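DUF3863 domain-containing protein (Parabacteroides distasonis, PDB 3LM3) is of unknown function but is probably a carbohydrate-active enzyme, related to the glycoside hydrolases and deacetylases. Local coordinates at residues 26-31 and 285-290; 74-79 and 90-95; 56-61 and 298-303. One frame throughout, in Å; residues are numbered along the deposited sequence. Where two conformers were deposited one is given.

All three contacts belong to one alpha/beta domain, a central parallel sheet with helices packed round it. Interaction 1 pairs two neighbouring strands, and interaction 2 lays a helix on the next strand of the same sheet. Strands 21-29 and 73-76 are neighbours there, and the two contacts meet where Ile29 N lies 2.8 Å from Gly75 O, a probable hydrogen bond; their centres are about 10 Å apart. Interaction 3 joins two of the outer helices. It meets interaction 1 through Trp286, whose CH2 comes 3.5 Å from Met303 N, and interaction 2 where Tyr94 OH packs 3.3 Å from Arg60 CB. Its centre lies about 11 Å from that of interaction 1 and about 17 Å from that of interaction 2.

Interaction 1: residues 26-31 and 285-290; sequences CIMIRT and IWEAQM
Trp286 N donates to Cys26 O over 2.9 Å, the first of three backbone bonds that hold strands 26-29 and 285-287 parallel. Met28 N gives to Trp286 O at 3.2 Å, tilted 32° from the carbonyl plane, and Ala288 N reaches Met28 O at 3.0 Å. A water also donates to Met28 O and accepts from Gln289 N, so that oxygen is gripped twice where segment 285-290 leaves the sheet in a type I turn.

Pairing of the first strand with one over 250 residues later is consistent with closure of the barrel of glycoside hydrolase/deacetylase relatives.

Apolar contacts gather on Ala288 CB: Ile29 CD1 at 3.6 Å and Ile27 CG2 at 3.9 Å.

At the C-terminal strand ends, Arg30 CG stands between the backbone N and the carbonyl carbon (chi1 66°), and the extended chain leads back, bringing NH2 3.4 Å from Gln289 CG and NH1 3.4 Å from Glu287 CG. Gln289 CG and Glu287 CB lie over one guanidinium face, and NH2 also meets the Gln289 amide (planes 40° apart); Glu287 OE2 stays 4.6 Å from NH1, beyond a salt bridge. Arg30 NE pairs with Glu47, Glu287 OE2 with Tyr112, and Gln289 NE2 with Glu293 and Glu47.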
ATOM      1  N   CYS A  26       1.887   6.095  -7.216  1.00  5.66           N
ATOM      2  CA  CYS A  26       3.157   5.726  -7.833  1.00  6.24           C
ATOM      3  C   CYS A  26       2.899   5.087  -9.195  1.00  6.84           C
ATOM      4  O   CYS A  26       1.982   4.262  -9.342  1.00  6.87           O
ATOM      5  CB  CYS A  26       3.915   4.744  -6.964  1.00  7.68           C
ATOM      6  SG  CYS A  26       5.345   3.941  -7.759  1.00  7.61           S
ATOM      7  N   ILE A  27       3.675   5.512 -10.183  1.00  6.87           N
ATOM      8  CA  ILE A  27       3.728   4.849 -11.494  1.00  6.72           C
ATOM      9  C   ILE A  27       5.035   4.061 -11.568  1.00  6.20           C
ATOM     10  O   ILE A  27       6.128   4.648 -11.345  1.00  6.93           O
ATOM     11  CB  ILE A  27       3.605   5.852 -12.681  1.00  7.61           C
ATOM     12  CG1 ILE A  27       2.254   6.554 -12.634  1.00  7.26           C
ATOM     13  CG2 ILE A  27       3.790   5.109 -14.026  1.00  8.71           C
ATOM     14  CD1 ILE A  27       2.092   7.619 -13.657  1.00  9.68           C
HETATM   15  N   MSE A  28       4.944   2.760 -11.838  1.00  6.43           N
HETATM   16  CA  MSE A  28       6.082   1.850 -11.855  1.00  6.93           C
HETATM   17  C   MSE A  28       6.616   1.668 -13.274  1.00  6.61           C
HETATM   18  O   MSE A  28       5.832   1.459 -14.223  1.00  7.45           O
HETATM   19  CB  MSE A  28       5.707   0.488 -11.306  1.00  7.54           C
HETATM   20  CG  MSE A  28       6.805  -0.528 -11.278  1.00 10.73           C
HETATM   21 SE   MSE A  28       6.127  -2.222 -10.631  0.75  9.74          SE
HETATM   22  CE  MSE A  28       7.841  -3.055 -10.269  1.00 10.69           C
ATOM     23  N   ILE A  29       7.932   1.764 -13.404  1.00  6.72           N
ATOM     24  CA  ILE A  29       8.657   1.537 -14.653  1.00  8.06           C
ATOM     25  C   ILE A  29       9.564   0.310 -14.458  1.00  6.96           C
ATOM     26  O   ILE A  29      10.305   0.214 -13.491  1.00  7.09           O
ATOM     27  CB  ILE A  29       9.533   2.732 -15.029  1.00  7.83           C
ATOM     28  CG1 ILE A  29       8.748   4.051 -15.036  1.00 10.86           C
ATOM     29  CG2 ILE A  29      10.230   2.481 -16.386  1.00  7.43           C
ATOM     30  CD1 ILE A  29       7.609   4.114 -15.957  1.00 13.26           C
ATOM     31  N   ARG A  30       9.529  -0.641 -15.395  1.00  6.22           N
ATOM     32  CA  ARG A  30      10.240  -1.925 -15.252  1.00  7.24           C
ATOM     33  C   ARG A  30      10.607  -2.472 -16.620  1.00  8.13           C
ATOM     34  O   ARG A  30      10.175  -1.921 -17.622  1.00  7.72           O
ATOM     35  CB  ARG A  30       9.371  -2.922 -14.464  1.00  7.07           C
ATOM     36  CG  ARG A  30       8.099  -3.341 -15.160  1.00  7.58           C
ATOM     37  CD  ARG A  30       7.038  -3.811 -14.197  1.00  8.30           C
ATOM     38  NE  ARG A  30       5.998  -4.537 -14.896  1.00  8.06           N
ATOM     39  CZ  ARG A  30       4.891  -4.987 -14.319  1.00  7.60           C
ATOM     40  NH1 ARG A  30       4.636  -4.721 -13.043  1.00  8.83           N
ATOM     41  NH2 ARG A  30       4.042  -5.723 -15.053  1.00  9.80           N
ATOM     42  N   THR A  31      11.404  -3.549 -16.666  1.00  7.89           N
ATOM     43  CA  THR A  31      11.716  -4.269 -17.896  1.00  7.19           C
ATOM     44  C   THR A  31      11.039  -5.629 -17.934  1.00  9.05           C
ATOM     45  O   THR A  31      10.871  -6.203 -19.000  1.00  9.60           O
ATOM     46  CB  THR A  31      13.229  -4.436 -18.174  1.00  8.36           C
ATOM     47  OG1 THR A  31      13.757  -5.594 -17.499  1.00  8.36           O
ATOM     48  CG2 THR A  31      14.047  -3.161 -17.867  1.00  9.26           C
ATOM     49  N   ILE A 285      -0.990   2.361  -6.886  1.00  7.94           N
ATOM     50  CA  ILE A 285       0.168   2.058  -7.742  1.00  6.90           C
ATOM     51  C   ILE A 285      -0.380   1.614  -9.088  1.00  7.79           C
ATOM     52  O   ILE A 285      -1.177   0.674  -9.149  1.00  8.74           O
ATOM     53  CB  ILE A 285       1.093   0.999  -7.152  1.00  7.53           C
ATOM     54  CG1 ILE A 285       1.683   1.489  -5.821  1.00  8.43           C
ATOM     55  CG2 ILE A 285       2.218   0.640  -8.165  1.00  8.69           C
ATOM     56  CD1 ILE A 285       2.414   0.409  -4.998  1.00 10.16           C
ATOM     57  N   TRP A 286      -0.006   2.308 -10.144  1.00  7.50           N
ATOM     58  CA  TRP A 286      -0.359   1.979 -11.528  1.00  6.65           C
ATOM     59  C   TRP A 286       0.913   1.667 -12.287  1.00  8.36           C
ATOM     60  O   TRP A 286       1.821   2.505 -12.391  1.00 10.00           O
ATOM     61  CB  TRP A 286      -1.044   3.144 -12.233  1.00  8.52           C
ATOM     62  CG  TRP A 286      -2.428   3.495 -11.768  1.00  7.27           C
ATOM     63  CD1 TRP A 286      -2.870   3.586 -10.463  1.00  8.52           C
ATOM     64  CD2 TRP A 286      -3.575   3.773 -12.579  1.00  6.24           C
ATOM     65  NE1 TRP A 286      -4.194   3.928 -10.444  1.00  9.22           N
ATOM     66  CE2 TRP A 286      -4.657   4.034 -11.724  1.00  7.11           C
ATOM     67  CE3 TRP A 286      -3.816   3.768 -13.958  1.00  9.23           C
ATOM     68  CZ2 TRP A 286      -5.922   4.350 -12.197  1.00  9.62           C
ATOM     69  CZ3 TRP A 286      -5.066   4.103 -14.409  1.00 10.56           C
ATOM     70  CH2 TRP A 286      -6.099   4.374 -13.549  1.00 10.94           C
ATOM     71  N   GLU A 287       1.007   0.490 -12.871  1.00  7.65           N
ATOM     72  CA  GLU A 287       2.171   0.156 -13.661  1.00  7.45           C
ATOM     73  C   GLU A 287       2.054   0.771 -15.048  1.00  8.46           C
ATOM     74  O   GLU A 287       1.005   0.669 -15.692  1.00  9.79           O
ATOM     75  CB  GLU A 287       2.300  -1.345 -13.775  1.00  9.43           C
ATOM     76  CG  GLU A 287       2.501  -2.088 -12.455  1.00 11.08           C
ATOM     77  CD  GLU A 287       1.246  -2.281 -11.609  1.00 13.48           C
ATOM     78  OE1 GLU A 287       0.094  -2.066 -12.072  1.00 10.73           O
ATOM     79  OE2 GLU A 287       1.400  -2.747 -10.466  1.00 12.36           O
ATOM     80  N   ALA A 288       3.123   1.435 -15.478  1.00  6.71           N
ATOM     81  CA  ALA A 288       3.144   2.090 -16.793  1.00  7.92           C
ATOM     82  C   ALA A 288       2.789   1.113 -17.915  1.00  7.84           C
ATOM     83  O   ALA A 288       2.151   1.500 -18.896  1.00  8.89           O
ATOM     84  CB  ALA A 288       4.484   2.707 -17.046  1.00  8.39           C
ATOM     85  N   GLN A 289       3.216  -0.133 -17.782  1.00  7.02           N
ATOM     86  CA  GLN A 289       2.973  -1.130 -18.826  1.00  6.79           C
ATOM     87  C   GLN A 289       1.494  -1.404 -19.069  1.00  8.66           C
ATOM     88  O   GLN A 289       1.141  -2.042 -20.081  1.00  7.03           O
ATOM     89  CB  GLN A 289       3.732  -2.426 -18.549  1.00  9.20           C
ATOM     90  CG  GLN A 289       3.433  -3.168 -17.246  1.00  9.98           C
ATOM     91  CD  GLN A 289       2.093  -3.872 -17.212  1.00 11.87           C
ATOM     92  OE1 GLN A 289       1.155  -3.394 -16.610  1.00 12.09           O
ATOM     93  NE2 GLN A 289       1.997  -5.031 -17.881  1.00  8.75           N
HETATM   94  N   MSE A 290       0.611  -0.930 -18.191  1.00  7.37           N
HETATM   95  CA  MSE A 290      -0.829  -1.159 -18.387  0.50  8.52           C
HETATM   96  C   MSE A 290      -1.327  -0.522 -19.664  1.00  7.67           C
HETATM   97  O   MSE A 290      -2.286  -1.031 -20.305  1.00  8.65           O
HETATM   98  CB  MSE A 290      -1.669  -0.652 -17.209  0.50  9.31           C
HETATM   99  CG  MSE A 290      -1.605  -1.527 -16.001  0.50  4.80           C
HETATM  100 SE   MSE A 290      -2.777  -1.066 -14.557  0.38 12.15          SE
HETATM  101  CE  MSE A 290      -2.385   0.835 -14.557  0.50 10.67           C
TER
HETATM  102  O   HOH W   1       5.301  -0.819 -15.832  1.00  8.30           O

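Interaction 2: residues 74-79 and 90-95; sequences WGFTMN and EIRDYV
Strand 73-76 and helix 86-102 belong to a beta-alpha-beta crossover, the strand leading by way of that helix to the parallel strand 105-108, and here Trp74 and Phe76 meet Val95. Their side chains leave the same side of the strand, two residues apart, and the valine plugs the angle between them.

Val95 CG2 sits over one face of the indole, 3.8 Å from the centroid of the six-membered ring and 21° off its normal, a clear CH-pi contact. The same methyl is 3.8 Å from Phe76 CZ, at the edge of that ring and near its plane. Val95 CG1 does similar double duty, lying 3.6 Å from Trp74 CG and, in the plane of the phenyl ring, 3.9 Å from Phe76 CE1. The valine has CG1 anti to the backbone N (chi1 164°), and this turns both methyls to the rings.

About one turn earlier in the helix, Arg92 lends only its aliphatic part: CG is 3.8 Å from Phe76 CE2, while its guanidinium bonds the carbonyls of Ala80 and Asp83. Tyr94 CE2 approaches Trp74 CZ2 at 4.2 Å.

The indole NE1 bonds Asp104. With an alanine in place of Trp74, a gap would probably open beside Val95, whose methyls would keep only the Phe76 side of their aromatic packing, and Asp104 would lose this donor. The axes of strand 74-76 and helix 90-95 run roughly antiparallel, 10.9 Å apart, helix-on-strand packing typical of beta-alpha-beta units and consistent with the barrel-like fold of the glycoside hydrolase/deacetylase relatives.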
ATOM      1  N   TRP A  74       7.467   8.290  -9.200  1.00  6.82           N
ATOM      2  CA  TRP A  74       7.935   7.373 -10.242  1.00  5.70           C
ATOM      3  C   TRP A  74       8.829   6.356  -9.585  1.00  6.56           C
ATOM      4  O   TRP A  74       9.814   6.714  -8.933  1.00  8.46           O
ATOM      5  CB  TRP A  74       8.731   8.152 -11.273  1.00  6.24           C
ATOM      6  CG  TRP A  74       7.949   9.187 -12.025  1.00  6.73           C
ATOM      7  CD1 TRP A  74       7.927  10.542 -11.777  1.00  7.07           C
ATOM      8  CD2 TRP A  74       7.101   8.981 -13.173  1.00  5.84           C
ATOM      9  NE1 TRP A  74       7.123  11.167 -12.697  1.00  6.11           N
ATOM     10  CE2 TRP A  74       6.606  10.229 -13.563  1.00  6.33           C
ATOM     11  CE3 TRP A  74       6.699   7.835 -13.899  1.00  7.29           C
ATOM     12  CZ2 TRP A  74       5.751  10.393 -14.653  1.00  8.25           C
ATOM     13  CZ3 TRP A  74       5.859   7.999 -14.988  1.00  9.50           C
ATOM     14  CH2 TRP A  74       5.385   9.263 -15.363  1.00  8.42           C
ATOM     15  N   GLY A  75       8.519   5.089  -9.744  1.00  6.73           N
ATOM     16  CA  GLY A  75       9.310   4.040  -9.158  1.00  7.70           C
ATOM     17  C   GLY A  75       9.900   3.146 -10.230  1.00  8.47           C
ATOM     18  O   GLY A  75       9.164   2.608 -11.066  1.00  8.14           O
ATOM     19  N   PHE A  76      11.226   2.968 -10.213  1.00  6.09           N
ATOM     20  CA  PHE A  76      11.942   2.185 -11.226  1.00  6.76           C
ATOM     21  C   PHE A  76      12.558   0.931 -10.629  1.00  6.61           C
ATOM     22  O   PHE A  76      13.192   0.985  -9.577  1.00  6.63           O
ATOM     23  CB  PHE A  76      13.126   2.987 -11.773  1.00  7.96           C
ATOM     24  CG  PHE A  76      12.763   4.145 -12.683  1.00  6.91           C
ATOM     25  CD1 PHE A  76      12.246   5.328 -12.195  1.00  9.10           C
ATOM     26  CD2 PHE A  76      12.986   4.038 -14.033  1.00  9.14           C
ATOM     27  CE1 PHE A  76      11.947   6.381 -13.070  1.00 11.64           C
ATOM     28  CE2 PHE A  76      12.674   5.081 -14.908  1.00  8.57           C
ATOM     29  CZ  PHE A  76      12.153   6.225 -14.423  1.00 10.88           C
ATOM     30  N   THR A  77      12.474  -0.187 -11.344  1.00  5.67           N
ATOM     31  CA  THR A  77      13.291  -1.338 -10.997  1.00  6.43           C
ATOM     32  C   THR A  77      14.773  -1.074 -11.342  1.00  7.25           C
ATOM     33  O   THR A  77      15.095  -0.138 -12.066  1.00  6.56           O
ATOM     34  CB  THR A  77      12.874  -2.560 -11.768  1.00  6.34           C
ATOM     35  OG1 THR A  77      13.121  -2.342 -13.168  1.00  7.39           O
ATOM     36  CG2 THR A  77      11.428  -2.895 -11.499  1.00  6.91           C
HETATM   37  N   MSE A  78      15.669  -1.920 -10.844  1.00  6.87           N
HETATM   38  CA  MSE A  78      17.083  -1.719 -11.132  1.00  6.16           C
HETATM   39  C   MSE A  78      17.336  -1.805 -12.609  1.00  7.52           C
HETATM   40  O   MSE A  78      18.065  -0.983 -13.170  1.00  7.92           O
HETATM   41  CB  MSE A  78      17.972  -2.707 -10.381  1.00  7.92           C
HETATM   42  CG  MSE A  78      19.441  -2.377 -10.555  1.00  9.38           C
HETATM   43 SE   MSE A  78      19.989  -0.810  -9.546  0.75 11.26          SE
HETATM   44  CE  MSE A  78      20.098  -1.689  -7.795  1.00  9.25           C
ATOM     45  N   ASN A  79      16.735  -2.794 -13.250  1.00  7.09           N
ATOM     46  CA  ASN A  79      16.970  -2.953 -14.689  1.00  7.12           C
ATOM     47  C   ASN A  79      16.420  -1.772 -15.488  1.00  9.00           C
ATOM     48  O   ASN A  79      17.040  -1.355 -16.471  1.00  9.14           O
ATOM     49  CB  ASN A  79      16.406  -4.296 -15.170  1.00  7.63           C
ATOM     50  CG  ASN A  79      17.212  -5.485 -14.651  1.00  7.26           C
ATOM     51  OD1 ASN A  79      18.395  -5.335 -14.322  1.00  9.40           O
ATOM     52  ND2 ASN A  79      16.566  -6.634 -14.509  1.00  8.23           N
ATOM     53  N   GLU A  90      14.871   7.594 -22.795  1.00  9.57           N
ATOM     54  CA  GLU A  90      13.846   8.622 -23.005  1.00 10.64           C
ATOM     55  C   GLU A  90      12.895   8.727 -21.825  1.00  9.58           C
ATOM     56  O   GLU A  90      12.517   9.822 -21.393  1.00  9.00           O
ATOM     57  CB  GLU A  90      13.032   8.358 -24.280  1.00 11.81           C
ATOM     58  CG  GLU A  90      13.798   8.552 -25.579  1.00 18.24           C
ATOM     59  CD  GLU A  90      12.966   8.197 -26.818  1.00 21.19           C
ATOM     60  OE1 GLU A  90      12.020   7.365 -26.757  1.00 22.27           O
ATOM     61  OE2 GLU A  90      13.273   8.741 -27.881  1.00 29.45           O
ATOM     62  N   ILE A  91      12.489   7.587 -21.284  1.00  8.07           N
ATOM     63  CA  ILE A  91      11.623   7.590 -20.116  1.00  7.70           C
ATOM     64  C   ILE A  91      12.334   8.205 -18.917  1.00  7.43           C
ATOM     65  O   ILE A  91      11.732   9.020 -18.192  1.00  7.74           O
ATOM     66  CB  ILE A  91      11.099   6.163 -19.785  1.00  7.22           C
ATOM     67  CG1 ILE A  91      10.093   5.748 -20.849  1.00  7.70           C
ATOM     68  CG2 ILE A  91      10.478   6.136 -18.408  1.00  8.29           C
ATOM     69  CD1 ILE A  91       9.821   4.209 -20.860  1.00  9.77           C
ATOM     70  N   ARG A  92      13.586   7.838 -18.663  1.00  7.73           N
ATOM     71  CA  ARG A  92      14.306   8.445 -17.560  1.00  6.83           C
ATOM     72  C   ARG A  92      14.407   9.980 -17.747  1.00  7.26           C
ATOM     73  O   ARG A  92      14.192  10.737 -16.799  1.00  7.65           O
ATOM     74  CB  ARG A  92      15.702   7.838 -17.356  1.00  8.30           C
ATOM     75  CG  ARG A  92      15.682   6.405 -16.775  1.00  6.71           C
ATOM     76  CD  ARG A  92      17.047   5.904 -16.388  1.00  9.72           C
ATOM     77  NE  ARG A  92      17.964   5.870 -17.506  1.00  9.11           N
ATOM     78  CZ  ARG A  92      18.147   4.828 -18.324  1.00  7.91           C
ATOM     79  NH1 ARG A  92      17.467   3.696 -18.182  1.00  7.41           N
ATOM     80  NH2 ARG A  92      19.008   4.932 -19.302  1.00 10.05           N
ATOM     81  N   ASP A  93      14.724  10.444 -18.949  1.00  7.92           N
ATOM     82  CA  ASP A  93      14.857  11.879 -19.204  1.00  7.43           C
ATOM     83  C   ASP A  93      13.529  12.582 -18.929  1.00  8.10           C
ATOM     84  O   ASP A  93      13.507  13.646 -18.313  1.00  8.64           O
ATOM     85  CB  ASP A  93      15.310  12.171 -20.646  1.00  9.14           C
ATOM     86  CG  ASP A  93      16.764  11.812 -20.923  1.00 12.44           C
ATOM     87  OD1 ASP A  93      17.555  11.549 -19.998  1.00 12.99           O
ATOM     88  OD2 ASP A  93      17.109  11.819 -22.120  1.00 14.62           O
ATOM     89  N   TYR A  94      12.426  11.973 -19.347  1.00  8.47           N
ATOM     90  CA  TYR A  94      11.114  12.566 -19.134  1.00  9.14           C
ATOM     91  C   TYR A  94      10.771  12.624 -17.655  1.00  8.74           C
ATOM     92  O   TYR A  94      10.249  13.618 -17.145  1.00  7.37           O
ATOM     93  CB  TYR A  94      10.046  11.758 -19.885  1.00  9.33           C
ATOM     94  CG  TYR A  94       8.626  12.189 -19.575  1.00  9.92           C
ATOM     95  CD1 TYR A  94       8.121  13.368 -20.083  1.00  9.04           C
ATOM     96  CD2 TYR A  94       7.816  11.456 -18.748  1.00  8.86           C
ATOM     97  CE1 TYR A  94       6.842  13.779 -19.788  1.00 10.82           C
ATOM     98  CE2 TYR A  94       6.542  11.855 -18.463  1.00  9.34           C
ATOM     99  CZ  TYR A  94       6.066  13.022 -18.974  1.00 13.17           C
ATOM    100  OH  TYR A  94       4.781  13.444 -18.667  1.00 14.14           O
ATOM    101  N   VAL A  95      11.075  11.565 -16.934  1.00  7.47           N
ATOM    102  CA  VAL A  95      10.817  11.537 -15.513  1.00  7.45           C
ATOM    103  C   VAL A  95      11.644  12.605 -14.762  1.00  6.67           C
ATOM    104  O   VAL A  95      11.159  13.254 -13.828  1.00  8.45           O
ATOM    105  CB  VAL A  95      11.055  10.117 -14.942  1.00  8.34           C
ATOM    106  CG1 VAL A  95      11.157  10.168 -13.453  1.00 10.64           C
ATOM    107  CG2 VAL A  95       9.911   9.192 -15.379  1.00  8.67           C
TER

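Interaction 3: residues 56-61 and 298-303; sequences VRALRE and LICDAM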
ATOM      1  N   VAL A  56       4.146   6.715 -21.197  1.00  8.93           N
ATOM      2  CA  VAL A  56       4.388   7.260 -19.911  0.60 10.62           C
ATOM      3  C   VAL A  56       3.871   8.716 -19.833  1.00 10.89           C
ATOM      4  O   VAL A  56       3.235   9.132 -18.885  1.00 11.31           O
ATOM      5  CB  VAL A  56       5.898   7.113 -19.644  0.60 13.21           C
ATOM      6  CG1 VAL A  56       6.267   7.767 -18.381  0.60  9.87           C
ATOM      7  CG2 VAL A  56       6.277   5.592 -19.635  0.60  9.09           C
ATOM      8  N   ARG A  57       4.179   9.485 -20.861  1.00  7.95           N
ATOM      9  CA  ARG A  57       3.733  10.884 -20.957  1.00  7.80           C
ATOM     10  C   ARG A  57       2.196  10.956 -20.975  1.00  8.43           C
ATOM     11  O   ARG A  57       1.593  11.776 -20.301  1.00  9.45           O
ATOM     12  CB  ARG A  57       4.320  11.524 -22.205  1.00  9.30           C
ATOM     13  CG  ARG A  57       3.862  12.962 -22.432  1.00 14.35           C
ATOM     14  CD  ARG A  57       4.662  13.622 -23.588  1.00 20.66           C
ATOM     15  NE  ARG A  57       4.706  12.753 -24.762  1.00 29.28           N
ATOM     16  CZ  ARG A  57       5.743  12.592 -25.602  1.00 34.53           C
ATOM     17  NH1 ARG A  57       6.897  13.257 -25.452  1.00 31.40           N
ATOM     18  NH2 ARG A  57       5.626  11.725 -26.617  1.00 33.08           N
ATOM     19  N   ALA A  58       1.556  10.068 -21.733  1.00  8.07           N
ATOM     20  CA  ALA A  58       0.113  10.081 -21.793  1.00  7.94           C
ATOM     21  C   ALA A  58      -0.495   9.790 -20.426  1.00  8.17           C
ATOM     22  O   ALA A  58      -1.476  10.409 -20.040  1.00  8.97           O
ATOM     23  CB  ALA A  58      -0.376   9.049 -22.814  1.00  9.33           C
ATOM     24  N   LEU A  59       0.078   8.838 -19.699  1.00  8.24           N
ATOM     25  CA  LEU A  59      -0.445   8.509 -18.395  1.00 10.36           C
ATOM     26  C   LEU A  59      -0.270   9.678 -17.420  1.00  8.96           C
ATOM     27  O   LEU A  59      -1.191   9.977 -16.646  1.00  9.16           O
ATOM     28  CB  LEU A  59       0.223   7.202 -17.900  1.00 12.57           C
ATOM     29  CG  LEU A  59      -0.448   6.515 -16.731  1.00 14.63           C
ATOM     30  CD1 LEU A  59      -1.886   6.130 -17.051  1.00 15.07           C
ATOM     31  CD2 LEU A  59       0.396   5.251 -16.381  1.00 15.41           C
ATOM     32  N   ARG A  60       0.890  10.354 -17.458  1.00  8.46           N
ATOM     33  CA  ARG A  60       1.125  11.530 -16.603  1.00  7.78           C
ATOM     34  C   ARG A  60       0.174  12.680 -16.940  1.00  9.65           C
ATOM     35  O   ARG A  60      -0.300  13.357 -16.061  1.00 10.75           O
ATOM     36  CB  ARG A  60       2.579  12.014 -16.677  1.00 10.33           C
ATOM     37  CG  ARG A  60       3.042  13.213 -15.803  1.00 14.98           C
ATOM     38  CD  ARG A  60       2.782  12.869 -14.424  1.00 18.22           C
ATOM     39  NE  ARG A  60       3.170  13.802 -13.359  1.00 13.53           N
ATOM     40  CZ  ARG A  60       2.487  14.864 -12.953  1.00 10.98           C
ATOM     41  NH1 ARG A  60       1.474  15.345 -13.672  1.00 12.85           N
ATOM     42  NH2 ARG A  60       2.803  15.415 -11.812  1.00  8.31           N
ATOM     43  N   GLU A  61      -0.063  12.895 -18.221  1.00  9.30           N
ATOM     44  CA  GLU A  61      -0.988  13.922 -18.657  1.00  9.97           C
ATOM     45  C   GLU A  61      -2.418  13.630 -18.201  1.00  9.29           C
ATOM     46  O   GLU A  61      -3.147  14.519 -17.776  1.00 10.37           O
ATOM     47  CB  GLU A  61      -0.836  14.121 -20.185  1.00 10.54           C
ATOM     48  CG  GLU A  61       0.567  14.744 -20.492  1.00 15.74           C
ATOM     49  CD  GLU A  61       0.933  15.014 -21.945  1.00 30.87           C
ATOM     50  OE1 GLU A  61       0.312  14.406 -22.838  1.00 28.20           O
ATOM     51  OE2 GLU A  61       1.899  15.823 -22.146  1.00 27.04           O
ATOM     52  N   LEU A 298      -8.158   3.338 -22.951  1.00 10.80           N
ATOM     53  CA  LEU A 298      -8.819   2.768 -21.781  1.00 11.27           C
ATOM     54  C   LEU A 298      -8.114   3.174 -20.484  1.00 10.30           C
ATOM     55  O   LEU A 298      -8.769   3.632 -19.549  1.00  9.85           O
ATOM     56  CB  LEU A 298      -8.924   1.256 -21.907  1.00 13.36           C
ATOM     57  CG  LEU A 298      -9.631   0.562 -20.738  1.00 15.74           C
ATOM     58  CD1 LEU A 298     -11.132   0.879 -20.697  1.00 22.42           C
ATOM     59  CD2 LEU A 298      -9.432  -0.949 -20.777  1.00 19.11           C
ATOM     60  N   ILE A 299      -6.795   2.991 -20.410  1.00  9.03           N
ATOM     61  CA  ILE A 299      -6.070   3.224 -19.169  1.00  8.73           C
ATOM     62  C   ILE A 299      -5.965   4.720 -18.880  1.00  9.03           C
ATOM     63  O   ILE A 299      -6.146   5.132 -17.742  1.00  8.24           O
ATOM     64  CB  ILE A 299      -4.705   2.482 -19.184  1.00  9.95           C
ATOM     65  CG1 ILE A 299      -4.957   0.970 -19.270  1.00 10.23           C
ATOM     66  CG2 ILE A 299      -3.837   2.812 -17.964  1.00 10.46           C
ATOM     67  CD1 ILE A 299      -5.728   0.411 -18.091  1.00 14.22           C
ATOM     68  N   CYS A 300      -5.717   5.523 -19.900  1.00  9.00           N
ATOM     69  CA  CYS A 300      -5.728   6.971 -19.688  1.00  8.03           C
ATOM     70  C   CYS A 300      -7.111   7.502 -19.322  1.00  9.14           C
ATOM     71  O   CYS A 300      -7.215   8.394 -18.457  1.00  9.11           O
ATOM     72  CB  CYS A 300      -5.113   7.693 -20.871  1.00  9.34           C
ATOM     73  SG  CYS A 300      -3.330   7.439 -21.051  1.00 12.20           S
ATOM     74  N   ASP A 301      -8.177   6.979 -19.938  1.00  9.07           N
ATOM     75  CA  ASP A 301      -9.526   7.366 -19.524  1.00  8.30           C
ATOM     76  C   ASP A 301      -9.792   6.975 -18.066  1.00  7.74           C
ATOM     77  O   ASP A 301     -10.401   7.728 -17.325  1.00  7.90           O
ATOM     78  CB  ASP A 301     -10.608   6.726 -20.414  1.00  9.64           C
ATOM     79  CG  ASP A 301     -10.729   7.385 -21.777  1.00 15.43           C
ATOM     80  OD1 ASP A 301     -10.138   8.465 -22.020  1.00 14.11           O
ATOM     81  OD2 ASP A 301     -11.421   6.771 -22.620  1.00 16.58           O
ATOM     82  N   ALA A 302      -9.340   5.799 -17.657  1.00  7.10           N
ATOM     83  CA  ALA A 302      -9.508   5.378 -16.280  1.00  7.23           C
ATOM     84  C   ALA A 302      -8.781   6.318 -15.317  1.00  7.28           C
ATOM     85  O   ALA A 302      -9.318   6.701 -14.259  1.00  7.58           O
ATOM     86  CB  ALA A 302      -9.003   3.923 -16.103  1.00  8.15           C
HETATM   87  N   MSE A 303      -7.552   6.700 -15.672  1.00  7.36           N
HETATM   88  CA  MSE A 303      -6.780   7.612 -14.819  1.00  7.39           C
HETATM   89  C   MSE A 303      -7.483   8.951 -14.704  1.00  7.42           C
HETATM   90  O   MSE A 303      -7.612   9.492 -13.613  1.00  7.49           O
HETATM   91  CB  MSE A 303      -5.399   7.812 -15.437  1.00  8.68           C
HETATM   92  CG  MSE A 303      -4.521   8.832 -14.729  1.00  7.87           C
HETATM   93 SE   MSE A 303      -3.954   8.300 -12.936  0.75  9.35          SE
HETATM   94  CE  MSE A 303      -2.519   7.084 -13.434  1.00 13.33           C
TER
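Leu59 fits between Ile299 and Met303 where two outer helices of the alpha/beta domain run side by side. Helix segments 56-61 and 298-303 point the same way, their axes 24° apart and 9.1 Å at closest approach, and both helices pack round the parallel sheet.

Leu59 has CG anti to its own backbone N (chi1 -165°), a setting that swings CD1 across to the neighbouring helix. There CD1 lies 4.0 Å from Ile299 CG2 on one flank and 3.8 Å from Met303 CE on another. Met303, a selenomethionine, starts out extended but bends at both chi2 and chi3, and the double bend curls its terminal methyl back onto the leucine. The two side chains cross at about a right angle.

Between Ile299 and Met303 in the sequence, Cys300 takes over. Its SG stands anti to the carbonyl carbon (chi1 -69°) and faces the backbone of the first helix, 3.6 Å from Ala58 O and 3.8 Å from Ala58 CB, distances of ordinary van der Waals contact.

Ile299 and Met303 also rest on Trp286, and Met303 reaches Ala62 and Phe63 of the first helix. Nearer its root, Met303 CG lies 4.0 Å from Leu59 O.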